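Local coordinates for methyltransferase WBDD (Escherichia coli, PDB 4AZS), which is a bifunctional kinase and methyltransferase that regulates the chain length of the O9a O antigen, at residues A[171-176]-A[214-219]; A[175-180]-A[187-192]. All blocks are in the same frame, centred on the assembly; numbering follows the deposited sequence.

Contact 1 of 2, residues A[171-176]-A[214-219]; sequences ILELAV and VPRPMY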
ATOM      1  N   ILE A 171     -29.635  17.563 -31.524  1.00 22.41           N
ATOM      2  CA  ILE A 171     -29.957  16.185 -31.843  1.00 22.83           C
ATOM      3  C   ILE A 171     -28.810  15.304 -31.403  1.00 22.30           C
ATOM      4  O   ILE A 171     -27.667  15.545 -31.811  1.00 21.87           O
ATOM      5  CB  ILE A 171     -30.230  16.037 -33.356  1.00 23.02           C
ATOM      6  CG1 ILE A 171     -31.452  16.838 -33.686  1.00 23.89           C
ATOM      7  CG2 ILE A 171     -30.492  14.589 -33.746  1.00 23.62           C
ATOM      8  CD1 ILE A 171     -31.679  16.880 -35.177  1.00 25.73           C
ATOM      9  N   LEU A 172     -29.120  14.325 -30.544  1.00 22.47           N
ATOM     10  CA  LEU A 172     -28.142  13.411 -30.011  1.00 23.99           C
ATOM     11  C   LEU A 172     -28.533  11.982 -30.301  1.00 23.05           C
ATOM     12  O   LEU A 172     -29.662  11.615 -30.076  1.00 25.07           O
ATOM     13  CB  LEU A 172     -28.022  13.576 -28.486  1.00 25.34           C
ATOM     14  CG  LEU A 172     -27.612  14.991 -28.080  1.00 25.27           C
ATOM     15  CD1 LEU A 172     -27.865  15.172 -26.592  1.00 27.82           C
ATOM     16  CD2 LEU A 172     -26.177  15.313 -28.425  1.00 23.84           C
ATOM     17  N   GLU A 173     -27.571  11.188 -30.763  1.00 24.53           N
ATOM     18  CA  GLU A 173     -27.632   9.743 -30.730  1.00 23.51           C
ATOM     19  C   GLU A 173     -26.711   9.311 -29.619  1.00 23.24           C
ATOM     20  O   GLU A 173     -25.526   9.627 -29.642  1.00 23.84           O
ATOM     21  CB  GLU A 173     -27.167   9.135 -32.032  1.00 25.47           C
ATOM     22  CG  GLU A 173     -27.353   7.619 -32.088  1.00 25.79           C
ATOM     23  CD  GLU A 173     -26.733   6.989 -33.315  1.00 27.17           C
ATOM     24  OE1 GLU A 173     -25.624   7.459 -33.718  1.00 26.56           O
ATOM     25  OE2 GLU A 173     -27.356   6.028 -33.843  1.00 26.31           O
ATOM     26  N   LEU A 174     -27.248   8.587 -28.651  1.00 22.31           N
ATOM     27  CA  LEU A 174     -26.519   8.219 -27.459  1.00 25.20           C
ATOM     28  C   LEU A 174     -26.343   6.719 -27.305  1.00 25.51           C
ATOM     29  O   LEU A 174     -27.300   5.952 -27.363  1.00 25.34           O
ATOM     30  CB  LEU A 174     -27.269   8.764 -26.260  1.00 25.52           C
ATOM     31  CG  LEU A 174     -27.367  10.294 -26.251  1.00 25.21           C
ATOM     32  CD1 LEU A 174     -28.345  10.700 -25.165  1.00 25.98           C
ATOM     33  CD2 LEU A 174     -26.024  10.966 -26.018  1.00 25.78           C
ATOM     34  N   ALA A 175     -25.102   6.310 -27.101  1.00 25.28           N
ATOM     35  CA  ALA A 175     -24.796   4.932 -26.804  1.00 25.40           C
ATOM     36  C   ALA A 175     -25.352   4.590 -25.429  1.00 27.78           C
ATOM     37  O   ALA A 175     -25.573   5.482 -24.595  1.00 27.46           O
ATOM     38  CB  ALA A 175     -23.300   4.671 -26.840  1.00 24.50           C
ATOM     39  N   VAL A 176     -25.557   3.299 -25.193  1.00 27.70           N
ATOM     40  CA  VAL A 176     -26.237   2.855 -23.976  1.00 28.32           C
ATOM     41  C   VAL A 176     -25.536   1.691 -23.322  1.00 29.58           C
ATOM     42  O   VAL A 176     -24.833   0.909 -23.989  1.00 27.16           O
ATOM     43  CB  VAL A 176     -27.680   2.422 -24.260  1.00 28.07           C
ATOM     44  CG1 VAL A 176     -28.490   3.628 -24.669  1.00 27.63           C
ATOM     45  CG2 VAL A 176     -27.688   1.367 -25.328  1.00 27.28           C
ATOM     46  N   VAL A 214     -28.141  -4.074 -30.018  1.00 26.65           N
ATOM     47  CA  VAL A 214     -28.691  -3.000 -29.209  1.00 25.90           C
ATOM     48  C   VAL A 214     -28.650  -1.684 -29.993  1.00 26.17           C
ATOM     49  O   VAL A 214     -27.589  -1.254 -30.437  1.00 25.96           O
ATOM     50  CB  VAL A 214     -27.915  -2.894 -27.885  1.00 27.06           C
ATOM     51  CG1 VAL A 214     -28.471  -1.772 -27.019  1.00 27.58           C
ATOM     52  CG2 VAL A 214     -27.952  -4.243 -27.183  1.00 28.36           C
ATOM     53  N   PRO A 215     -29.819  -1.083 -30.221  1.00 26.93           N
ATOM     54  CA  PRO A 215     -29.905   0.153 -30.928  1.00 26.78           C
ATOM     55  C   PRO A 215     -29.594   1.360 -30.015  1.00 28.54           C
ATOM     56  O   PRO A 215     -29.632   1.257 -28.778  1.00 28.73           O
ATOM     57  CB  PRO A 215     -31.365   0.172 -31.403  1.00 28.15           C
ATOM     58  CG  PRO A 215     -32.124  -0.507 -30.308  1.00 28.27           C
ATOM     59  CD  PRO A 215     -31.164  -1.605 -29.862  1.00 29.49           C
ATOM     60  N   ARG A 216     -29.281   2.485 -30.630  1.00 26.87           N
ATOM     61  CA  ARG A 216     -29.054   3.720 -29.928  1.00 26.49           C
ATOM     62  C   ARG A 216     -30.222   4.682 -30.185  1.00 25.90           C
ATOM     63  O   ARG A 216     -30.600   4.938 -31.333  1.00 25.25           O
ATOM     64  CB  ARG A 216     -27.741   4.350 -30.363  1.00 27.36           C
ATOM     65  CG  ARG A 216     -26.524   3.532 -30.030  1.00 26.79           C
ATOM     66  CD  ARG A 216     -25.230   4.228 -30.435  1.00 26.33           C
ATOM     67  NE  ARG A 216     -24.140   3.404 -29.951  1.00 25.43           N
ATOM     68  CZ  ARG A 216     -22.919   3.381 -30.464  1.00 25.33           C
ATOM     69  NH1 ARG A 216     -22.587   4.222 -31.422  1.00 26.10           N
ATOM     70  NH2 ARG A 216     -22.056   2.475 -30.039  1.00 25.53           N
ATOM     71  N   PRO A 217     -30.771   5.239 -29.112  1.00 24.91           N
ATOM     72  CA  PRO A 217     -31.814   6.227 -29.213  1.00 25.72           C
ATOM     73  C   PRO A 217     -31.249   7.591 -29.684  1.00 24.25           C
ATOM     74  O   PRO A 217     -30.090   7.937 -29.414  1.00 24.31           O
ATOM     75  CB  PRO A 217     -32.368   6.279 -27.770  1.00 27.44           C
ATOM     76  CG  PRO A 217     -31.150   6.037 -26.942  1.00 26.58           C
ATOM     77  CD  PRO A 217     -30.365   5.017 -27.708  1.00 26.73           C
ATOM     78  N   MET A 218     -32.045   8.282 -30.472  1.00 24.10           N
ATOM     79  CA  MET A 218     -31.794   9.636 -30.909  1.00 23.95           C
ATOM     80  C   MET A 218     -32.824  10.539 -30.222  1.00 23.95           C
ATOM     81  O   MET A 218     -34.023  10.279 -30.311  1.00 24.51           O
ATOM     82  CB  MET A 218     -31.979   9.714 -32.421  1.00 24.61           C
ATOM     83  CG  MET A 218     -31.713  11.078 -32.984  1.00 26.14           C
ATOM     84  SD  MET A 218     -31.727  11.239 -34.787  1.00 28.61           S
ATOM     85  CE  MET A 218     -30.206  10.414 -35.168  1.00 26.01           C
ATOM     86  N   TYR A 219     -32.339  11.580 -29.567  1.00 23.63           N
ATOM     87  CA  TYR A 219     -33.141  12.575 -28.883  1.00 23.67           C
ATOM     88  C   TYR A 219     -33.033  13.938 -29.531  1.00 25.10           C
ATOM     89  O   TYR A 219     -31.999  14.320 -30.033  1.00 26.57           O
ATOM     90  CB  TYR A 219     -32.663  12.694 -27.441  1.00 24.39           C
ATOM     91  CG  TYR A 219     -33.013  11.463 -26.602  1.00 25.84           C
ATOM     92  CD1 TYR A 219     -34.304  11.296 -26.063  1.00 26.47           C
ATOM     93  CD2 TYR A 219     -32.099  10.418 -26.452  1.00 25.91           C
ATOM     94  CE1 TYR A 219     -34.621  10.146 -25.350  1.00 26.89           C
ATOM     95  CE2 TYR A 219     -32.423   9.274 -25.733  1.00 26.49           C
ATOM     96  CZ  TYR A 219     -33.654   9.171 -25.184  1.00 27.14           C
ATOM     97  OH  TYR A 219     -33.940   8.039 -24.527  1.00 34.67           O
TER

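Contact 2 of 2, residues A[175-180]-A[187-192]; sequences AVKEEP and QPDDPR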
ATOM      1  N   ALA A 175     -25.102   6.310 -27.101  1.00 25.28           N
ATOM      2  CA  ALA A 175     -24.796   4.932 -26.804  1.00 25.40           C
ATOM      3  C   ALA A 175     -25.352   4.590 -25.429  1.00 27.78           C
ATOM      4  O   ALA A 175     -25.573   5.482 -24.595  1.00 27.46           O
ATOM      5  CB  ALA A 175     -23.300   4.671 -26.840  1.00 24.50           C
ATOM      6  N   VAL A 176     -25.557   3.299 -25.193  1.00 27.70           N
ATOM      7  CA  VAL A 176     -26.237   2.855 -23.976  1.00 28.32           C
ATOM      8  C   VAL A 176     -25.536   1.691 -23.322  1.00 29.58           C
ATOM      9  O   VAL A 176     -24.833   0.909 -23.989  1.00 27.16           O
ATOM     10  CB  VAL A 176     -27.680   2.422 -24.260  1.00 28.07           C
ATOM     11  CG1 VAL A 176     -28.490   3.628 -24.669  1.00 27.63           C
ATOM     12  CG2 VAL A 176     -27.688   1.367 -25.328  1.00 27.28           C
ATOM     13  N   LYS A 177     -25.775   1.565 -22.020  1.00 29.37           N
ATOM     14  CA  LYS A 177     -25.088   0.578 -21.221  1.00 32.44           C
ATOM     15  C   LYS A 177     -25.416  -0.864 -21.639  1.00 31.45           C
ATOM     16  O   LYS A 177     -24.635  -1.756 -21.358  1.00 29.97           O
ATOM     17  CB  LYS A 177     -25.343   0.784 -19.732  1.00 36.01           C
ATOM     18  CG  LYS A 177     -26.607   0.159 -19.212  1.00 40.13           C
ATOM     19  CD  LYS A 177     -26.579   0.072 -17.678  1.00 42.53           C
ATOM     20  CE  LYS A 177     -27.892  -0.501 -17.107  1.00 44.99           C
ATOM     21  NZ  LYS A 177     -29.125   0.046 -17.763  1.00 45.96           N
ATOM     22  N   GLU A 178     -26.534  -1.091 -22.339  1.00 28.94           N
ATOM     23  CA  GLU A 178     -26.880  -2.461 -22.754  1.00 30.69           C
ATOM     24  C   GLU A 178     -25.992  -2.946 -23.908  1.00 29.87           C
ATOM     25  O   GLU A 178     -26.002  -4.096 -24.256  1.00 31.23           O
ATOM     26  CB  GLU A 178     -28.369  -2.532 -23.173  1.00 31.89           C
ATOM     27  CG  GLU A 178     -29.329  -2.424 -22.002  1.00 31.76           C
ATOM     28  CD  GLU A 178     -29.417  -1.007 -21.376  1.00 32.17           C
ATOM     29  OE1 GLU A 178     -29.152   0.032 -22.021  1.00 31.12           O
ATOM     30  OE2 GLU A 178     -29.792  -0.939 -20.207  1.00 34.82           O
ATOM     31  N   GLU A 179     -25.279  -2.045 -24.571  1.00 28.48           N
ATOM     32  CA  GLU A 179     -24.336  -2.463 -25.576  1.00 27.81           C
ATOM     33  C   GLU A 179     -23.312  -3.377 -24.902  1.00 27.78           C
ATOM     34  O   GLU A 179     -23.000  -3.249 -23.717  1.00 28.39           O
ATOM     35  CB  GLU A 179     -23.748  -1.238 -26.267  1.00 27.52           C
ATOM     36  CG  GLU A 179     -24.822  -0.478 -27.045  1.00 29.22           C
ATOM     37  CD  GLU A 179     -24.256   0.632 -27.913  1.00 28.88           C
ATOM     38  OE1 GLU A 179     -23.576   0.312 -28.914  1.00 28.63           O
ATOM     39  OE2 GLU A 179     -24.472   1.822 -27.543  1.00 27.76           O
ATOM     40  N   PRO A 180     -22.865  -4.391 -25.611  1.00 28.09           N
ATOM     41  CA  PRO A 180     -22.182  -5.481 -24.907  1.00 27.82           C
ATOM     42  C   PRO A 180     -20.662  -5.211 -24.592  1.00 28.36           C
ATOM     43  O   PRO A 180     -19.997  -6.072 -24.019  1.00 28.66           O
ATOM     44  CB  PRO A 180     -22.339  -6.658 -25.905  1.00 28.28           C
ATOM     45  CG  PRO A 180     -22.281  -5.966 -27.245  1.00 27.64           C
ATOM     46  CD  PRO A 180     -23.064  -4.687 -27.046  1.00 28.00           C
ATOM     47  N   GLN A 187     -21.223   3.832 -18.645  1.00 38.47           N
ATOM     48  CA  GLN A 187     -22.343   4.618 -19.075  1.00 36.30           C
ATOM     49  C   GLN A 187     -23.315   4.765 -17.945  1.00 34.39           C
ATOM     50  O   GLN A 187     -23.357   3.936 -17.050  1.00 33.02           O
ATOM     51  CB  GLN A 187     -23.029   3.962 -20.257  1.00 37.62           C
ATOM     52  CG  GLN A 187     -22.182   3.951 -21.509  1.00 38.32           C
ATOM     53  CD  GLN A 187     -22.000   5.333 -22.048  1.00 40.31           C
ATOM     54  OE1 GLN A 187     -20.908   5.854 -22.061  1.00 42.93           O
ATOM     55  NE2 GLN A 187     -23.084   5.946 -22.466  1.00 44.08           N
ATOM     56  N   PRO A 188     -24.115   5.836 -17.984  1.00 34.54           N
ATOM     57  CA  PRO A 188     -25.172   5.948 -17.018  1.00 33.02           C
ATOM     58  C   PRO A 188     -26.156   4.831 -17.196  1.00 33.86           C
ATOM     59  O   PRO A 188     -26.225   4.220 -18.261  1.00 31.21           O
ATOM     60  CB  PRO A 188     -25.866   7.248 -17.392  1.00 32.76           C
ATOM     61  CG  PRO A 188     -25.460   7.532 -18.816  1.00 32.63           C
ATOM     62  CD  PRO A 188     -24.071   6.995 -18.905  1.00 33.86           C
ATOM     63  N   ASP A 189     -26.941   4.633 -16.163  1.00 32.51           N
ATOM     64  CA  ASP A 189     -27.988   3.656 -16.157  1.00 37.15           C
ATOM     65  C   ASP A 189     -28.950   3.830 -17.326  1.00 34.80           C
ATOM     66  O   ASP A 189     -29.447   2.876 -17.888  1.00 31.56           O
ATOM     67  CB  ASP A 189     -28.756   3.784 -14.845  1.00 45.69           C
ATOM     68  CG  ASP A 189     -29.271   2.458 -14.362  1.00 57.95           C
ATOM     69  OD1 ASP A 189     -29.512   1.575 -15.230  1.00 63.77           O
ATOM     70  OD2 ASP A 189     -29.422   2.295 -13.127  1.00 65.58           O
ATOM     71  N   ASP A 190     -29.220   5.078 -17.666  1.00 34.97           N
ATOM     72  CA  ASP A 190     -30.134   5.416 -18.740  1.00 32.55           C
ATOM     73  C   ASP A 190     -29.609   6.653 -19.455  1.00 30.35           C
ATOM     74  O   ASP A 190     -29.189   7.623 -18.796  1.00 28.56           O
ATOM     75  CB  ASP A 190     -31.465   5.731 -18.118  1.00 34.91           C
ATOM     76  CG  ASP A 190     -32.561   5.890 -19.160  1.00 37.23           C
ATOM     77  OD1 ASP A 190     -32.555   6.839 -20.001  1.00 32.27           O
ATOM     78  OD2 ASP A 190     -33.428   5.007 -19.137  1.00 46.27           O
ATOM     79  N   PRO A 191     -29.650   6.650 -20.789  1.00 28.33           N
ATOM     80  CA  PRO A 191     -29.092   7.767 -21.508  1.00 28.15           C
ATOM     81  C   PRO A 191     -29.773   9.109 -21.211  1.00 29.20           C
ATOM     82  O   PRO A 191     -29.171  10.170 -21.366  1.00 27.57           O
ATOM     83  CB  PRO A 191     -29.278   7.366 -22.989  1.00 27.01           C
ATOM     84  CG  PRO A 191     -30.355   6.366 -22.992  1.00 27.11           C
ATOM     85  CD  PRO A 191     -30.244   5.640 -21.691  1.00 28.47           C
ATOM     86  N   ARG A 192     -31.035   9.065 -20.828  1.00 29.63           N
ATOM     87  CA  ARG A 192     -31.726  10.273 -20.420  1.00 29.50           C
ATOM     88  C   ARG A 192     -31.104  11.017 -19.231  1.00 28.95           C
ATOM     89  O   ARG A 192     -31.309  12.208 -19.097  1.00 28.89           O
ATOM     90  CB  ARG A 192     -33.177   9.978 -20.148  1.00 29.01           C
ATOM     91  CG  ARG A 192     -33.913   9.848 -21.447  1.00 30.44           C
ATOM     92  CD  ARG A 192     -35.276   9.291 -21.188  1.00 32.11           C
ATOM     93  NE  ARG A 192     -35.163   7.908 -20.775  1.00 35.08           N
ATOM     94  CZ  ARG A 192     -36.209   7.103 -20.584  1.00 39.96           C
ATOM     95  NH1 ARG A 192     -37.446   7.545 -20.778  1.00 40.87           N
ATOM     96  NH2 ARG A 192     -36.019   5.851 -20.200  1.00 42.71           N
TER
HETATM   97  O   HOH W   1     -26.079   5.932 -21.958  1.00 31.76           O
HETATM   98  O   HOH W   2     -23.957   8.022 -24.459  1.00 32.74           O
HETATM   99  O   HOH W   3     -27.343   3.678 -20.767  1.00 32.98           O
HETATM  100  O   HOH W   4     -29.609   2.409 -20.984  1.00 33.18           O

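Contact 1 of 2, residues A[171-176]-A[214-219]
The backbone O of L172 takes the amide N of Y219 at 2.7 Å, and CA of M218 closes on the same oxygen at 3.0 Å as a CA-H...O contact. The site lies in the mixed seven-stranded sheet of the Rossmann-like methyltransferase fold, where strand 169-173 runs parallel to strand 137-141 on one side and antiparallel to strand 216-222 on the other. L172 and Y219 form a hydrogen-bonded pair; E173 and M218 form the non-hydrogen-bonded pair beside it. Beyond the ladder, N of L174 still reaches O of P217 at 3.0 Å.

E173 and M218 share one face of the sheet. CG of E173 is anti to its backbone N (chi1 -174°), and the extended chain crosses R216 at about a right angle, with CG 3.7 Å from CB of R216. The carboxylate does not pair with this guanidinium. It is held instead by R44, R49 and S142, close to the bound S-adenosylmethionine, while R216 turns to S142 and E179. Y219 lies on the opposite face with L172, and CD2 of its ring is met obliquely by CD1 of L174.

Past the end of strand 169-173, CG1 of V176 meets CD of the P217 ring at 3.8 Å, and CG2 of V176 packs on CG1 of V214. The methyl of A175 lies over one face of the R216 guanidinium, CB 3.5 Å from NE.

Contact 2 of 2, residues A[175-180]-A[187-192]
A salt bridge and a hydrogen bond to a backbone oxygen tie K177 to D189, joining two parts of the loop that links strands 169-173 and 200-207 of the methyltransferase fold. The K177 and D189 side chains lie side by side. NZ of K177 bonds O of D189 at 2.9 Å, in the carbonyl plane on a lone pair, and meets OD1 of D189 nearly along its C-O axis. A third bond goes to OE2 of E178 at 2.7 Å, making a three-residue charge network. The bend at the end of the lysine chain (chi4 -43°) helps turn NZ to these oxygens.

Water carries much of the remaining polar contact. Two waters each bridge O of A175 and NE2 of Q187. Another accepts from N of K177 and donates to O of P188.

Apolar packing is slight: CG1 of V176 rests on CG of P191 at 3.7 Å, beside P217.

Each segment also has bonds of its own. V176 to E179 form a type I beta turn, closed by N of E179 on O of V176. Within 187-192, D190 forms an Asx turn and a side-on salt bridge. OD1 of D190 accepts from both N and NE of R192, and OD2 of D190 takes NH2 of R192 at 2.9 Å.

Contact 1 is the buried one. Its core is regular antiparallel pairing, and it joins strands 169-173 and 216-222 beside the cofactor site. Contact 2 is partly buried and joins two loop segments, largely through charges and bridging waters instead of a strand ladder. Both use A175 and V176, where the chain leaves the sheet and enters the loop. The centres of contact 1 and contact 2 are about 9 Å apart, and the two touch directly. A salt bridge runs from R216 NH2 to E179 OE1 at 2.9 Å, tying contact 1 to the turn of contact 2. OH of Y219 also packs on CG of R192, at 3.6 Å.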